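Local structure of acyl-CoA synthetase (AMP-forming)/AMP-acid ligase II-like protein (Dyadobacter fermentans, 4GS5) at residues K71-G76 with V188-L193; Q177-T182 with G216-S221. The protein probably activates medium-chain fatty acids with ATP and transfers them to coenzyme A by way of an acyl-adenylate. All coordinates share one frame; numbering follows the deposited sequence.

Contact 1: residues K71-G76 with V188-L193; sequences KALSLG and VALKAL
Leu-190 overlaps the end of Leu-73 through a single methyl: its CD1 lies 3.8 Å from CD2 of Leu-73 and 4.2 Å from Leu-73 CG, so one branch of one leucine rests against the fork of the other. The same CD1 meets Ala-72 CB at 4.2 Å. One strand side chain thus touches two successive residues where a helix ends, the last helical residue and the first to leave helical geometry. The two leucines meet at a slant. The CB of Leu-190 already points at 71-76, and its CG stands anti to the carbonyl carbon (chi1 -62°), extending the branch in that direction; Leu-73 sets off past segment 188-193 rather than at it, and it is the end of its side chain, CD2, that comes nearer.

No hydrogen bond joins the segments, and their nearest CA atoms, those of Ala-72 and Leu-190, are 8.8 Å apart, a separation bridged by side chains alone. The helix is closed by a Schellman motif with Ser-74 at C-prime, where Ser-74 N reaches Lys-71 O at 3.3 Å. Leu-205 covers both Ala-72 and Leu-190, and Phe-126 and Tyr-176 lie against Leu-73. The principle illustrated is apolar docking of a helix C-terminus on a beta-sheet, here joining helix 59-72 to strand 187-192 in the layered alpha/beta architecture of the AMP-binding family.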
ATOM      1  N   LYS A  71      11.179  -2.815  17.595  1.00 31.08           N
ATOM      2  CA  LYS A  71      12.589  -2.743  17.222  1.00 34.52           C
ATOM      3  C   LYS A  71      12.828  -1.685  16.142  1.00 32.45           C
ATOM      4  O   LYS A  71      13.677  -0.813  16.302  1.00 30.62           O
ATOM      5  CB  LYS A  71      13.073  -4.103  16.717  1.00 41.27           C
ATOM      6  CG  LYS A  71      14.591  -4.191  16.510  1.00 49.42           C
ATOM      7  CD  LYS A  71      15.321  -4.400  17.837  1.00 57.08           C
ATOM      8  CE  LYS A  71      16.786  -4.812  17.643  1.00 59.81           C
ATOM      9  NZ  LYS A  71      17.691  -3.689  17.230  1.00 58.63           N
ATOM     10  N   ALA A  72      12.086  -1.783  15.043  1.00 27.02           N
ATOM     11  CA  ALA A  72      12.282  -0.900  13.900  1.00 28.01           C
ATOM     12  C   ALA A  72      12.077   0.574  14.266  1.00 33.36           C
ATOM     13  O   ALA A  72      12.763   1.444  13.737  1.00 28.64           O
ATOM     14  CB  ALA A  72      11.364  -1.296  12.760  1.00 26.29           C
ATOM     15  N   LEU A  73      11.148   0.869  15.174  1.00 26.99           N
ATOM     16  CA  LEU A  73      10.894   2.279  15.491  1.00 26.91           C
ATOM     17  C   LEU A  73      11.421   2.683  16.877  1.00 24.36           C
ATOM     18  O   LEU A  73      11.183   3.800  17.329  1.00 29.73           O
ATOM     19  CB  LEU A  73       9.397   2.618  15.340  1.00 26.96           C
ATOM     20  CG  LEU A  73       8.827   2.395  13.931  1.00 28.58           C
ATOM     21  CD1 LEU A  73       7.315   2.582  13.902  1.00 29.61           C
ATOM     22  CD2 LEU A  73       9.508   3.303  12.910  1.00 28.59           C
ATOM     23  N   SER A  74      12.146   1.777  17.531  1.00 23.40           N
ATOM     24  CA  SER A  74      12.723   2.036  18.854  1.00 28.27           C
ATOM     25  C   SER A  74      11.688   2.545  19.850  1.00 30.44           C
ATOM     26  O   SER A  74      11.876   3.576  20.503  1.00 30.00           O
ATOM     27  CB  SER A  74      13.889   3.023  18.776  1.00 32.85           C
ATOM     28  OG  SER A  74      14.904   2.499  17.950  1.00 39.15           O
ATOM     29  N   LEU A  75      10.604   1.794  19.982  1.00 28.09           N
ATOM     30  CA  LEU A  75       9.533   2.159  20.892  1.00 26.80           C
ATOM     31  C   LEU A  75       9.550   1.226  22.101  1.00 30.29           C
ATOM     32  O   LEU A  75       8.850   0.209  22.126  1.00 30.80           O
ATOM     33  CB  LEU A  75       8.186   2.094  20.156  1.00 24.13           C
ATOM     34  CG  LEU A  75       8.143   2.926  18.868  1.00 27.60           C
ATOM     35  CD1 LEU A  75       6.918   2.562  18.026  1.00 25.38           C
ATOM     36  CD2 LEU A  75       8.174   4.415  19.183  1.00 26.43           C
ATOM     37  N   GLY A  76      10.354   1.575  23.104  1.00 30.51           N
ATOM     38  CA  GLY A  76      10.521   0.711  24.261  1.00 35.04           C
ATOM     39  C   GLY A  76       9.505   0.967  25.358  1.00 30.93           C
ATOM     40  O   GLY A  76       8.498   1.647  25.130  1.00 31.48           O
ATOM     41  N   VAL A 188       5.231  -5.305   6.814  1.00 29.57           N
ATOM     42  CA  VAL A 188       6.468  -6.070   6.650  1.00 29.06           C
ATOM     43  C   VAL A 188       7.606  -5.155   6.202  1.00 27.03           C
ATOM     44  O   VAL A 188       8.766  -5.586   6.105  1.00 26.13           O
ATOM     45  CB  VAL A 188       6.319  -7.217   5.632  1.00 31.02           C
ATOM     46  CG1 VAL A 188       5.228  -8.172   6.078  1.00 25.81           C
ATOM     47  CG2 VAL A 188       6.037  -6.669   4.217  1.00 30.49           C
ATOM     48  N   ALA A 189       7.273  -3.893   5.933  1.00 23.83           N
ATOM     49  CA  ALA A 189       8.279  -2.919   5.495  1.00 22.99           C
ATOM     50  C   ALA A 189       7.821  -1.489   5.766  1.00 23.23           C
ATOM     51  O   ALA A 189       6.633  -1.250   5.919  1.00 27.40           O
ATOM     52  CB  ALA A 189       8.613  -3.106   4.006  1.00 20.99           C
ATOM     53  N   LEU A 190       8.773  -0.550   5.827  1.00 23.44           N
ATOM     54  CA  LEU A 190       8.465   0.844   6.154  1.00 22.53           C
ATOM     55  C   LEU A 190       9.172   1.835   5.226  1.00 21.16           C
ATOM     56  O   LEU A 190      10.369   1.700   4.964  1.00 21.80           O
ATOM     57  CB  LEU A 190       8.872   1.173   7.597  1.00 27.51           C
ATOM     58  CG  LEU A 190       8.238   0.449   8.769  1.00 31.25           C
ATOM     59  CD1 LEU A 190       8.974   0.819  10.067  1.00 30.31           C
ATOM     60  CD2 LEU A 190       6.754   0.808   8.869  1.00 28.92           C
ATOM     61  N   LYS A 191       8.424   2.828   4.752  1.00 17.87           N
ATOM     62  CA  LYS A 191       8.975   3.929   3.952  1.00 23.89           C
ATOM     63  C   LYS A 191       9.188   5.169   4.820  1.00 24.18           C
ATOM     64  O   LYS A 191       8.312   5.542   5.596  1.00 21.39           O
ATOM     65  CB  LYS A 191       7.988   4.290   2.842  1.00 22.25           C
ATOM     66  CG  LYS A 191       8.437   5.491   1.971  1.00 27.97           C
ATOM     67  CD  LYS A 191       7.384   5.842   0.925  1.00 32.07           C
ATOM     68  CE  LYS A 191       7.352   4.840  -0.209  1.00 42.12           C
ATOM     69  NZ  LYS A 191       6.276   5.169  -1.202  1.00 49.05           N
ATOM     70  N   ALA A 192      10.332   5.829   4.698  1.00 18.22           N
ATOM     71  CA  ALA A 192      10.519   7.092   5.416  1.00 18.64           C
ATOM     72  C   ALA A 192       9.968   8.235   4.581  1.00 23.15           C
ATOM     73  O   ALA A 192      10.376   8.409   3.434  1.00 23.11           O
ATOM     74  CB  ALA A 192      12.035   7.325   5.732  1.00 26.47           C
ATOM     75  N   LEU A 193       9.045   9.020   5.134  1.00 20.93           N
ATOM     76  CA  LEU A 193       8.416  10.077   4.330  1.00 22.26           C
ATOM     77  C   LEU A 193       9.027  11.465   4.540  1.00 21.50           C
ATOM     78  O   LEU A 193       8.660  12.422   3.862  1.00 22.49           O
ATOM     79  CB  LEU A 193       6.901  10.142   4.579  1.00 20.75           C
ATOM     80  CG  LEU A 193       6.077   8.905   4.215  1.00 21.71           C
ATOM     81  CD1 LEU A 193       4.610   9.089   4.688  1.00 22.09           C
ATOM     82  CD2 LEU A 193       6.130   8.605   2.714  1.00 23.63           C
TER

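Contact 2: residues Q177-T182 with G216-S221; sequences QSYGMT and GCLHIS
Tyr-179 and Leu-218 form the tighter half of this contact, their side chains coming from opposite directions. Leu-218 CD2 sits by the phenolic corner of the ring, 3.8 Å from Tyr-179 CE2 and also 3.8 Å from Tyr-179 OH. With CG anti to the backbone N (chi1 172°), the tyrosine extends its ring far enough for the hydroxyl end to reach strand 217-221. That end is fixed by a hydrogen bond to Asp-234, while Phe-243 meets the ring edge-to-face.

The other half is looser: selenomethionine Met-181 and Ile-220 approach tip to tip, with SE 4.2 Å from Ile-220 CD1. Met-181 starts from the crowded position between N and carbonyl carbon (chi1 63°), then bends twice more. Leu-218 and Ile-220 are buried, with Phe-204 against both, whereas Tyr-179 and Met-181 remain partly open to solvent. Tyr-179 to Thr-182 (Tyr-Gly-Met-Thr) match the first four positions of the YGxTE signature that lines the adenylate pocket in family relatives; here its side chains bridge the end of strand 175-180 and the loop after it to strand 217-221, a packing consistent with that pocket's border.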
ATOM      1  N   GLN A 177       5.531   5.345   6.467  1.00 18.38           N
ATOM      2  CA  GLN A 177       4.343   4.696   5.925  1.00 16.55           C
ATOM      3  C   GLN A 177       4.593   3.196   5.794  1.00 23.58           C
ATOM      4  O   GLN A 177       5.670   2.782   5.373  1.00 21.94           O
ATOM      5  CB  GLN A 177       3.903   5.304   4.575  1.00 18.61           C
ATOM      6  CG  GLN A 177       2.550   4.725   4.089  1.00 21.78           C
ATOM      7  CD  GLN A 177       1.823   5.624   3.101  1.00 34.17           C
ATOM      8  OE1 GLN A 177       2.445   6.361   2.348  1.00 33.56           O
ATOM      9  NE2 GLN A 177       0.492   5.579   3.126  1.00 38.47           N
ATOM     10  N   SER A 178       3.601   2.397   6.180  1.00 21.65           N
ATOM     11  CA  SER A 178       3.706   0.934   6.165  1.00 23.61           C
ATOM     12  C   SER A 178       3.472   0.346   4.781  1.00 22.76           C
ATOM     13  O   SER A 178       2.697   0.887   3.983  1.00 22.72           O
ATOM     14  CB  SER A 178       2.630   0.328   7.075  1.00 27.67           C
ATOM     15  OG  SER A 178       2.823   0.730   8.415  1.00 36.93           O
ATOM     16  N   TYR A 179       4.127  -0.772   4.510  1.00 22.10           N
ATOM     17  CA  TYR A 179       3.695  -1.669   3.442  1.00 22.74           C
ATOM     18  C   TYR A 179       3.341  -2.989   4.113  1.00 24.18           C
ATOM     19  O   TYR A 179       4.142  -3.527   4.871  1.00 22.39           O
ATOM     20  CB  TYR A 179       4.814  -1.893   2.422  1.00 21.44           C
ATOM     21  CG  TYR A 179       4.499  -2.966   1.386  1.00 21.31           C
ATOM     22  CD1 TYR A 179       3.852  -2.647   0.202  1.00 24.56           C
ATOM     23  CD2 TYR A 179       4.883  -4.295   1.589  1.00 20.16           C
ATOM     24  CE1 TYR A 179       3.579  -3.630  -0.762  1.00 25.40           C
ATOM     25  CE2 TYR A 179       4.618  -5.275   0.642  1.00 24.90           C
ATOM     26  CZ  TYR A 179       3.971  -4.938  -0.531  1.00 28.10           C
ATOM     27  OH  TYR A 179       3.713  -5.913  -1.471  1.00 26.45           O
ATOM     28  N   GLY A 180       2.138  -3.492   3.867  1.00 25.92           N
ATOM     29  CA  GLY A 180       1.713  -4.738   4.477  1.00 28.51           C
ATOM     30  C   GLY A 180       0.392  -5.198   3.901  1.00 30.19           C
ATOM     31  O   GLY A 180      -0.117  -4.618   2.937  1.00 28.34           O
HETATM   32  N   MSE A 181      -0.149  -6.269   4.475  1.00 30.69           N
HETATM   33  CA  MSE A 181      -1.431  -6.801   4.056  1.00 33.07           C
HETATM   34  C   MSE A 181      -1.973  -7.652   5.215  1.00 34.70           C
HETATM   35  O   MSE A 181      -1.231  -7.984   6.141  1.00 33.40           O
HETATM   36  CB  MSE A 181      -1.227  -7.660   2.818  1.00 35.63           C
HETATM   37  CG  MSE A 181      -0.335  -8.869   3.079  1.00 37.72           C
HETATM   38 SE   MSE A 181       0.977  -9.224   1.660  0.56 38.76          SE
HETATM   39  CE  MSE A 181       1.943  -7.533   1.674  1.00 46.44           C
ATOM     40  N   THR A 182      -3.250  -8.016   5.167  1.00 36.75           N
ATOM     41  CA  THR A 182      -3.820  -8.817   6.246  1.00 39.93           C
ATOM     42  C   THR A 182      -3.071 -10.145   6.394  1.00 36.97           C
ATOM     43  O   THR A 182      -2.864 -10.615   7.518  1.00 35.78           O
ATOM     44  CB  THR A 182      -5.346  -9.065   6.074  1.00 50.11           C
ATOM     45  OG1 THR A 182      -5.558 -10.172   5.193  1.00 58.25           O
ATOM     46  CG2 THR A 182      -6.033  -7.845   5.510  1.00 46.65           C
ATOM     47  N   GLY A 216       9.089 -11.257 -11.225  1.00 40.02           N
ATOM     48  CA  GLY A 216       9.658 -10.111 -10.549  1.00 35.07           C
ATOM     49  C   GLY A 216       8.744  -9.550  -9.467  1.00 32.99           C
ATOM     50  O   GLY A 216       8.921  -8.413  -9.038  1.00 32.00           O
ATOM     51  N   CYS A 217       7.763 -10.343  -9.030  1.00 29.89           N
ATOM     52  CA  CYS A 217       6.810  -9.910  -8.002  1.00 29.69           C
ATOM     53  C   CYS A 217       7.235 -10.337  -6.591  1.00 29.90           C
ATOM     54  O   CYS A 217       7.671 -11.469  -6.366  1.00 30.87           O
ATOM     55  CB  CYS A 217       5.417 -10.478  -8.283  1.00 31.01           C
ATOM     56  SG  CYS A 217       4.557  -9.782  -9.715  1.00 44.10           S
ATOM     57  N   LEU A 218       7.037  -9.442  -5.636  1.00 27.64           N
ATOM     58  CA  LEU A 218       7.502  -9.650  -4.269  1.00 28.76           C
ATOM     59  C   LEU A 218       6.804 -10.815  -3.581  1.00 30.30           C
ATOM     60  O   LEU A 218       5.567 -10.944  -3.619  1.00 29.20           O
ATOM     61  CB  LEU A 218       7.268  -8.383  -3.450  1.00 24.42           C
ATOM     62  CG  LEU A 218       7.733  -8.367  -1.986  1.00 25.50           C
ATOM     63  CD1 LEU A 218       9.252  -8.536  -1.894  1.00 25.65           C
ATOM     64  CD2 LEU A 218       7.307  -7.056  -1.324  1.00 22.65           C
ATOM     65  N   HIS A 219       7.595 -11.672  -2.955  1.00 27.32           N
ATOM     66  CA  HIS A 219       7.024 -12.575  -1.955  1.00 30.70           C
ATOM     67  C   HIS A 219       7.716 -12.394  -0.602  1.00 35.16           C
ATOM     68  O   HIS A 219       8.899 -12.049  -0.533  1.00 32.09           O
ATOM     69  CB  HIS A 219       7.072 -14.028  -2.412  1.00 31.60           C
ATOM     70  CG  HIS A 219       8.454 -14.536  -2.653  1.00 37.53           C
ATOM     71  ND1 HIS A 219       9.350 -14.770  -1.632  1.00 36.87           N
ATOM     72  CD2 HIS A 219       9.104 -14.846  -3.802  1.00 40.18           C
ATOM     73  CE1 HIS A 219      10.488 -15.207  -2.140  1.00 39.79           C
ATOM     74  NE2 HIS A 219      10.362 -15.270  -3.455  1.00 40.14           N
ATOM     75  N   ILE A 220       6.969 -12.608   0.476  1.00 33.50           N
ATOM     76  CA  ILE A 220       7.530 -12.465   1.808  1.00 31.14           C
ATOM     77  C   ILE A 220       7.105 -13.613   2.713  1.00 32.52           C
ATOM     78  O   ILE A 220       6.080 -14.272   2.475  1.00 34.09           O
ATOM     79  CB  ILE A 220       7.168 -11.094   2.475  1.00 30.06           C
ATOM     80  CG1 ILE A 220       5.663 -10.948   2.656  1.00 34.11           C
ATOM     81  CG2 ILE A 220       7.742  -9.900   1.662  1.00 26.37           C
ATOM     82  CD1 ILE A 220       4.916 -10.525   1.392  1.00 35.12           C
ATOM     83  N   SER A 221       7.908 -13.857   3.745  1.00 33.39           N
ATOM     84  CA  SER A 221       7.604 -14.875   4.735  1.00 42.77           C
ATOM     85  C   SER A 221       8.309 -14.519   6.039  1.00 42.69           C
ATOM     86  O   SER A 221       9.304 -13.794   6.033  1.00 38.60           O
ATOM     87  CB  SER A 221       8.021 -16.272   4.250  1.00 53.47           C
ATOM     88  OG  SER A 221       9.431 -16.417   4.243  1.00 59.73           O
TER

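Strands 175-180 and 187-192 are antiparallel neighbours, and they tie the two contacts together: Lys-191 N lies 2.8 Å from Gln-177 O, and Val-188 with Ala-189 forms a classic beta bulge facing Tyr-179. Contact 1 is the more buried and purely aliphatic, a helix end meeting a strand of the alpha/beta region. Contact 2, about 15 Å away between centres, joins the end of strand 175-180 and the residue just beyond it to strand 217-221, which is not its sheet neighbour; it is partly exposed, and adds an aromatic ring, a selenomethionine and a hydroxyl with its carboxylate partner. Backbone hydrogen bonding thus runs between the paired strands, while side chains link them outward to helix 59-72 and to strand 217-221.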